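Local coordinates for nucleosome assembly protein 1, putative (Plasmodium falciparum, PDB 3FS3) that probably binds histones and chromatin as a chaperone of the nucleosome assembly protein family, at residues 157-168 and 172-182. Sequence-based numbering, arbitrary orientation.
Sequences GFILSFYFATNP and NSVLTKTYHMK
Strands 158-164 and 174-181 run antiparallel, their axes 4.5 Å apart at closest approach, with paired backbone hydrogen bonds at Phe158-Tyr179, Leu160-Lys177 and Phe162-Leu175, and one more from Phe164 N to Ser173 O. On the face carrying Phe158, Leu160 and Phe162, the Phe158 and Tyr179 rings lie near parallel (planes at 23°) but slid apart, with Phe158 CE1 3.3 Å from Tyr179 CD2. Phe158 CG sits between its own N and carbonyl carbon (chi1 66°), which brings the ring over toward the partner strand, where Tyr179 CB packs on one face. Met181 SD approaches the same ring obliquely, 4.0 Å from Phe158 CE2, in a Met-aromatic contact. The two strands form the central hairpin of the four-stranded antiparallel sheet in this NAP-family fold, and helix 260-289 covers this face through Ala274 and Ile277. From that helix Asp270 forms a salt bridge with Lys177 NZ, which also hydrogen-bonds Phe240 O, and a hydrogen bond with Tyr179 OH. Nearer the turn, Phe164 CE2 rests against Leu175 CD1 (3.9 Å). On the other face Val174 CG1 stands over the centre of the Tyr163 ring, 4.2 Å from its centroid, while Ile159 CG1 lies beside Thr178 OG1 (3.7 Å). Beyond the strand ends, a water lies 2.7 Å from Asn172 O.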
ATOM      1  N   GLY A 157     -10.788  -8.983  -9.633  1.00 49.77           N
ATOM      2  CA  GLY A 157      -9.572  -9.211  -8.870  1.00 49.85           C
ATOM      3  C   GLY A 157      -8.526 -10.037  -9.606  1.00 48.11           C
ATOM      4  O   GLY A 157      -8.359  -9.908 -10.821  1.00 47.15           O
ATOM      5  N   PHE A 158      -7.820 -10.893  -8.872  1.00 45.41           N
ATOM      6  CA  PHE A 158      -6.789 -11.730  -9.473  1.00 41.70           C
ATOM      7  C   PHE A 158      -6.929 -13.200  -9.092  1.00 38.90           C
ATOM      8  O   PHE A 158      -7.603 -13.552  -8.123  1.00 37.81           O
ATOM      9  CB  PHE A 158      -5.403 -11.211  -9.078  1.00 39.33           C
ATOM     10  CG  PHE A 158      -5.099 -11.336  -7.610  1.00 38.18           C
ATOM     11  CD1 PHE A 158      -4.490 -12.479  -7.108  1.00 34.64           C
ATOM     12  CD2 PHE A 158      -5.427 -10.313  -6.729  1.00 38.11           C
ATOM     13  CE1 PHE A 158      -4.208 -12.599  -5.753  1.00 33.35           C
ATOM     14  CE2 PHE A 158      -5.149 -10.429  -5.371  1.00 36.98           C
ATOM     15  CZ  PHE A 158      -4.537 -11.578  -4.885  1.00 32.02           C
ATOM     16  N   ILE A 159      -6.286 -14.061  -9.870  1.00 35.66           N
ATOM     17  CA  ILE A 159      -6.343 -15.489  -9.615  1.00 33.23           C
ATOM     18  C   ILE A 159      -4.958 -16.118  -9.669  1.00 31.27           C
ATOM     19  O   ILE A 159      -4.232 -15.965 -10.651  1.00 34.23           O
ATOM     20  CB  ILE A 159      -7.310 -16.175 -10.620  1.00 32.83           C
ATOM     21  CG1 ILE A 159      -7.207 -17.698 -10.520  1.00 36.77           C
ATOM     22  CG2 ILE A 159      -7.047 -15.676 -12.025  1.00 34.78           C
ATOM     23  CD1 ILE A 159      -6.180 -18.311 -11.444  1.00 41.07           C
ATOM     24  N   LEU A 160      -4.589 -16.807  -8.591  1.00 26.90           N
ATOM     25  CA  LEU A 160      -3.295 -17.479  -8.502  1.00 22.49           C
ATOM     26  C   LEU A 160      -3.434 -18.941  -8.925  1.00 22.20           C
ATOM     27  O   LEU A 160      -4.305 -19.651  -8.434  1.00 22.91           O
ATOM     28  CB  LEU A 160      -2.770 -17.415  -7.070  1.00 19.17           C
ATOM     29  CG  LEU A 160      -2.420 -16.040  -6.515  1.00 18.44           C
ATOM     30  CD1 LEU A 160      -2.023 -16.193  -5.048  1.00 19.97           C
ATOM     31  CD2 LEU A 160      -1.291 -15.408  -7.337  1.00 16.00           C
ATOM     32  N   SER A 161      -2.581 -19.393  -9.837  1.00 22.94           N
ATOM     33  CA  SER A 161      -2.646 -20.778 -10.299  1.00 22.70           C
ATOM     34  C   SER A 161      -1.370 -21.542  -9.981  1.00 23.34           C
ATOM     35  O   SER A 161      -0.267 -21.056 -10.217  1.00 25.79           O
ATOM     36  CB  SER A 161      -2.906 -20.833 -11.807  1.00 25.59           C
ATOM     37  OG  SER A 161      -4.164 -20.269 -12.128  1.00 30.44           O
ATOM     38  N   PHE A 162      -1.542 -22.740  -9.435  1.00 24.12           N
ATOM     39  CA  PHE A 162      -0.441 -23.620  -9.065  1.00 21.96           C
ATOM     40  C   PHE A 162      -0.521 -24.868  -9.952  1.00 22.67           C
ATOM     41  O   PHE A 162      -1.426 -25.693  -9.804  1.00 21.48           O
ATOM     42  CB  PHE A 162      -0.566 -23.993  -7.586  1.00 24.77           C
ATOM     43  CG  PHE A 162      -0.490 -22.808  -6.654  1.00 26.07           C
ATOM     44  CD1 PHE A 162       0.668 -22.548  -5.926  1.00 25.40           C
ATOM     45  CD2 PHE A 162      -1.563 -21.934  -6.535  1.00 23.07           C
ATOM     46  CE1 PHE A 162       0.753 -21.432  -5.093  1.00 28.19           C
ATOM     47  CE2 PHE A 162      -1.490 -20.816  -5.706  1.00 28.73           C
ATOM     48  CZ  PHE A 162      -0.324 -20.565  -4.981  1.00 27.12           C
ATOM     49  N   TYR A 163       0.420 -24.988 -10.884  1.00 20.85           N
ATOM     50  CA  TYR A 163       0.444 -26.111 -11.809  1.00 22.25           C
ATOM     51  C   TYR A 163       1.283 -27.251 -11.249  1.00 25.27           C
ATOM     52  O   TYR A 163       2.438 -27.057 -10.867  1.00 25.73           O
ATOM     53  CB  TYR A 163       0.997 -25.654 -13.160  1.00 23.48           C
ATOM     54  CG  TYR A 163       0.134 -24.604 -13.830  1.00 28.54           C
ATOM     55  CD1 TYR A 163      -0.721 -24.934 -14.886  1.00 28.52           C
ATOM     56  CD2 TYR A 163       0.142 -23.283 -13.380  1.00 26.34           C
ATOM     57  CE1 TYR A 163      -1.550 -23.971 -15.473  1.00 27.86           C
ATOM     58  CE2 TYR A 163      -0.678 -22.323 -13.955  1.00 28.75           C
ATOM     59  CZ  TYR A 163      -1.524 -22.672 -14.996  1.00 29.24           C
ATOM     60  OH  TYR A 163      -2.362 -21.717 -15.524  1.00 34.05           O
ATOM     61  N   PHE A 164       0.698 -28.441 -11.207  1.00 21.18           N
ATOM     62  CA  PHE A 164       1.393 -29.600 -10.665  1.00 24.26           C
ATOM     63  C   PHE A 164       1.581 -30.700 -11.699  1.00 25.97           C
ATOM     64  O   PHE A 164       0.705 -30.946 -12.532  1.00 24.44           O
ATOM     65  CB  PHE A 164       0.603 -30.175  -9.485  1.00 22.66           C
ATOM     66  CG  PHE A 164       0.631 -29.320  -8.256  1.00 25.14           C
ATOM     67  CD1 PHE A 164       1.583 -29.538  -7.266  1.00 19.39           C
ATOM     68  CD2 PHE A 164      -0.309 -28.311  -8.075  1.00 25.46           C
ATOM     69  CE1 PHE A 164       1.597 -28.773  -6.112  1.00 23.23           C
ATOM     70  CE2 PHE A 164      -0.300 -27.537  -6.921  1.00 27.56           C
ATOM     71  CZ  PHE A 164       0.654 -27.770  -5.935  1.00 22.52           C
ATOM     72  N   ALA A 165       2.730 -31.363 -11.641  1.00 26.39           N
ATOM     73  CA  ALA A 165       2.993 -32.469 -12.544  1.00 24.31           C
ATOM     74  C   ALA A 165       2.181 -33.630 -11.985  1.00 24.10           C
ATOM     75  O   ALA A 165       1.718 -33.578 -10.845  1.00 22.81           O
ATOM     76  CB  ALA A 165       4.478 -32.813 -12.537  1.00 24.87           C
ATOM     77  N   THR A 166       1.988 -34.661 -12.796  1.00 26.22           N
ATOM     78  CA  THR A 166       1.267 -35.844 -12.363  1.00 24.26           C
ATOM     79  C   THR A 166       1.929 -36.207 -11.049  1.00 26.47           C
ATOM     80  O   THR A 166       3.157 -36.202 -10.951  1.00 25.15           O
ATOM     81  CB  THR A 166       1.462 -36.989 -13.356  1.00 30.26           C
ATOM     82  OG1 THR A 166       0.952 -36.586 -14.632  1.00 30.29           O
ATOM     83  CG2 THR A 166       0.743 -38.248 -12.874  1.00 27.25           C
ATOM     84  N   ASN A 167       1.122 -36.515 -10.042  1.00 22.83           N
ATOM     85  CA  ASN A 167       1.664 -36.808  -8.731  1.00 24.54           C
ATOM     86  C   ASN A 167       0.771 -37.797  -7.981  1.00 23.16           C
ATOM     87  O   ASN A 167      -0.397 -37.954  -8.302  1.00 17.07           O
ATOM     88  CB  ASN A 167       1.800 -35.492  -7.961  1.00 19.41           C
ATOM     89  CG  ASN A 167       0.460 -34.925  -7.562  1.00 22.70           C
ATOM     90  OD1 ASN A 167      -0.165 -35.411  -6.624  1.00 23.33           O
ATOM     91  ND2 ASN A 167      -0.005 -33.905  -8.288  1.00 16.72           N
ATOM     92  N   PRO A 168       1.321 -38.474  -6.962  1.00 24.45           N
ATOM     93  CA  PRO A 168       0.578 -39.459  -6.170  1.00 24.75           C
ATOM     94  C   PRO A 168      -0.298 -38.908  -5.050  1.00 24.89           C
ATOM     95  O   PRO A 168      -0.866 -39.673  -4.266  1.00 27.02           O
ATOM     96  CB  PRO A 168       1.690 -40.369  -5.647  1.00 25.13           C
ATOM     97  CG  PRO A 168       2.802 -39.382  -5.388  1.00 21.00           C
ATOM     98  CD  PRO A 168       2.753 -38.474  -6.605  1.00 23.04           C
ATOM     99  N   ASN A 172      -5.662 -33.279  -9.579  1.00 24.86           N
ATOM    100  CA  ASN A 172      -5.713 -31.932 -10.156  1.00 22.59           C
ATOM    101  C   ASN A 172      -4.402 -31.580 -10.838  1.00 24.76           C
ATOM    102  O   ASN A 172      -3.328 -31.723 -10.245  1.00 21.01           O
ATOM    103  CB  ASN A 172      -5.981 -30.882  -9.072  1.00 19.24           C
ATOM    104  CG  ASN A 172      -7.118 -31.262  -8.157  1.00 23.18           C
ATOM    105  OD1 ASN A 172      -6.975 -32.138  -7.304  1.00 27.21           O
ATOM    106  ND2 ASN A 172      -8.263 -30.613  -8.331  1.00 17.79           N
ATOM    107  N   SER A 173      -4.483 -31.118 -12.079  1.00 22.64           N
ATOM    108  CA  SER A 173      -3.273 -30.733 -12.783  1.00 27.53           C
ATOM    109  C   SER A 173      -3.011 -29.273 -12.430  1.00 25.25           C
ATOM    110  O   SER A 173      -1.912 -28.769 -12.631  1.00 28.30           O
ATOM    111  CB  SER A 173      -3.446 -30.890 -14.300  1.00 27.36           C
ATOM    112  OG  SER A 173      -4.247 -29.849 -14.818  1.00 39.04           O
ATOM    113  N   VAL A 174      -4.029 -28.601 -11.893  1.00 25.34           N
ATOM    114  CA  VAL A 174      -3.907 -27.197 -11.504  1.00 25.02           C
ATOM    115  C   VAL A 174      -4.782 -26.832 -10.309  1.00 25.32           C
ATOM    116  O   VAL A 174      -5.951 -27.208 -10.251  1.00 28.59           O
ATOM    117  CB  VAL A 174      -4.320 -26.246 -12.651  1.00 25.93           C
ATOM    118  CG1 VAL A 174      -4.136 -24.808 -12.213  1.00 26.90           C
ATOM    119  CG2 VAL A 174      -3.505 -26.533 -13.897  1.00 28.97           C
ATOM    120  N   LEU A 175      -4.215 -26.096  -9.358  1.00 21.08           N
ATOM    121  CA  LEU A 175      -4.974 -25.641  -8.198  1.00 22.65           C
ATOM    122  C   LEU A 175      -4.974 -24.113  -8.259  1.00 25.74           C
ATOM    123  O   LEU A 175      -3.909 -23.490  -8.337  1.00 26.15           O
ATOM    124  CB  LEU A 175      -4.327 -26.107  -6.881  1.00 22.22           C
ATOM    125  CG  LEU A 175      -4.266 -27.608  -6.584  1.00 21.07           C
ATOM    126  CD1 LEU A 175      -3.784 -27.814  -5.147  1.00 20.42           C
ATOM    127  CD2 LEU A 175      -5.643 -28.238  -6.774  1.00 17.34           C
ATOM    128  N   THR A 176      -6.157 -23.507  -8.240  1.00 25.16           N
ATOM    129  CA  THR A 176      -6.254 -22.054  -8.306  1.00 23.43           C
ATOM    130  C   THR A 176      -6.920 -21.463  -7.078  1.00 26.43           C
ATOM    131  O   THR A 176      -7.622 -22.147  -6.331  1.00 23.59           O
ATOM    132  CB  THR A 176      -7.072 -21.595  -9.511  1.00 25.15           C
ATOM    133  OG1 THR A 176      -8.454 -21.886  -9.277  1.00 25.68           O
ATOM    134  CG2 THR A 176      -6.617 -22.304 -10.775  1.00 26.21           C
ATOM    135  N   LYS A 177      -6.691 -20.172  -6.889  1.00 29.06           N
ATOM    136  CA  LYS A 177      -7.258 -19.426  -5.783  1.00 31.63           C
ATOM    137  C   LYS A 177      -7.643 -18.078  -6.379  1.00 33.09           C
ATOM    138  O   LYS A 177      -6.790 -17.360  -6.908  1.00 33.15           O
ATOM    139  CB  LYS A 177      -6.212 -19.245  -4.683  1.00 34.66           C
ATOM    140  CG  LYS A 177      -6.718 -18.536  -3.436  1.00 33.48           C
ATOM    141  CD  LYS A 177      -7.672 -19.409  -2.655  1.00 33.62           C
ATOM    142  CE  LYS A 177      -8.171 -18.705  -1.395  1.00 34.56           C
ATOM    143  NZ  LYS A 177      -7.184 -18.701  -0.289  1.00 33.79           N
ATOM    144  N   THR A 178      -8.930 -17.749  -6.314  1.00 35.18           N
ATOM    145  CA  THR A 178      -9.431 -16.495  -6.862  1.00 36.80           C
ATOM    146  C   THR A 178      -9.768 -15.473  -5.780  1.00 37.76           C
ATOM    147  O   THR A 178     -10.571 -15.738  -4.889  1.00 37.24           O
ATOM    148  CB  THR A 178     -10.694 -16.733  -7.711  1.00 39.56           C
ATOM    149  OG1 THR A 178     -10.432 -17.758  -8.677  1.00 39.60           O
ATOM    150  CG2 THR A 178     -11.096 -15.449  -8.444  1.00 38.65           C
ATOM    151  N   TYR A 179      -9.142 -14.304  -5.859  1.00 38.72           N
ATOM    152  CA  TYR A 179      -9.393 -13.237  -4.897  1.00 39.47           C
ATOM    153  C   TYR A 179     -10.283 -12.185  -5.546  1.00 41.50           C
ATOM    154  O   TYR A 179      -9.862 -11.489  -6.471  1.00 39.57           O
ATOM    155  CB  TYR A 179      -8.073 -12.611  -4.438  1.00 35.98           C
ATOM    156  CG  TYR A 179      -7.296 -13.517  -3.516  1.00 36.45           C
ATOM    157  CD1 TYR A 179      -7.541 -13.525  -2.143  1.00 35.76           C
ATOM    158  CD2 TYR A 179      -6.390 -14.438  -4.027  1.00 31.70           C
ATOM    159  CE1 TYR A 179      -6.903 -14.439  -1.304  1.00 36.40           C
ATOM    160  CE2 TYR A 179      -5.751 -15.351  -3.205  1.00 34.12           C
ATOM    161  CZ  TYR A 179      -6.010 -15.351  -1.848  1.00 36.00           C
ATOM    162  OH  TYR A 179      -5.382 -16.279  -1.050  1.00 38.70           O
ATOM    163  N   HIS A 180     -11.522 -12.095  -5.065  1.00 44.53           N
ATOM    164  CA  HIS A 180     -12.498 -11.133  -5.581  1.00 49.03           C
ATOM    165  C   HIS A 180     -12.416  -9.850  -4.773  1.00 48.85           C
ATOM    166  O   HIS A 180     -12.583  -9.868  -3.554  1.00 47.85           O
ATOM    167  CB  HIS A 180     -13.909 -11.718  -5.485  1.00 49.15           C
ATOM    168  CG  HIS A 180     -14.173 -12.817  -6.468  1.00 52.04           C
ATOM    169  ND1 HIS A 180     -14.436 -12.576  -7.800  1.00 53.71           N
ATOM    170  CD2 HIS A 180     -14.205 -14.162  -6.315  1.00 51.06           C
ATOM    171  CE1 HIS A 180     -14.624 -13.725  -8.424  1.00 53.24           C
ATOM    172  NE2 HIS A 180     -14.490 -14.703  -7.546  1.00 51.36           N
ATOM    173  N   MET A 181     -12.164  -8.733  -5.447  1.00 51.14           N
ATOM    174  CA  MET A 181     -12.041  -7.467  -4.736  1.00 53.85           C
ATOM    175  C   MET A 181     -12.591  -6.247  -5.466  1.00 53.31           C
ATOM    176  O   MET A 181     -12.703  -6.238  -6.692  1.00 49.82           O
ATOM    177  CB  MET A 181     -10.578  -7.246  -4.387  1.00 55.38           C
ATOM    178  CG  MET A 181      -9.982  -8.438  -3.682  1.00 56.02           C
ATOM    179  SD  MET A 181      -8.219  -8.413  -3.747  1.00 57.70           S
ATOM    180  CE  MET A 181      -7.894  -7.256  -2.411  1.00 55.44           C
ATOM    181  N   LYS A 182     -12.928  -5.223  -4.683  1.00 55.54           N
ATOM    182  CA  LYS A 182     -13.480  -3.971  -5.199  1.00 56.94           C
ATOM    183  C   LYS A 182     -12.844  -3.539  -6.514  1.00 55.56           C
ATOM    184  O   LYS A 182     -13.542  -3.102  -7.428  1.00 55.83           O
ATOM    185  CB  LYS A 182     -13.322  -2.867  -4.158  1.00 55.53           C
TER
HETATM  186  O   HOH W   1      -1.392 -33.310 -11.332  1.00 19.56           O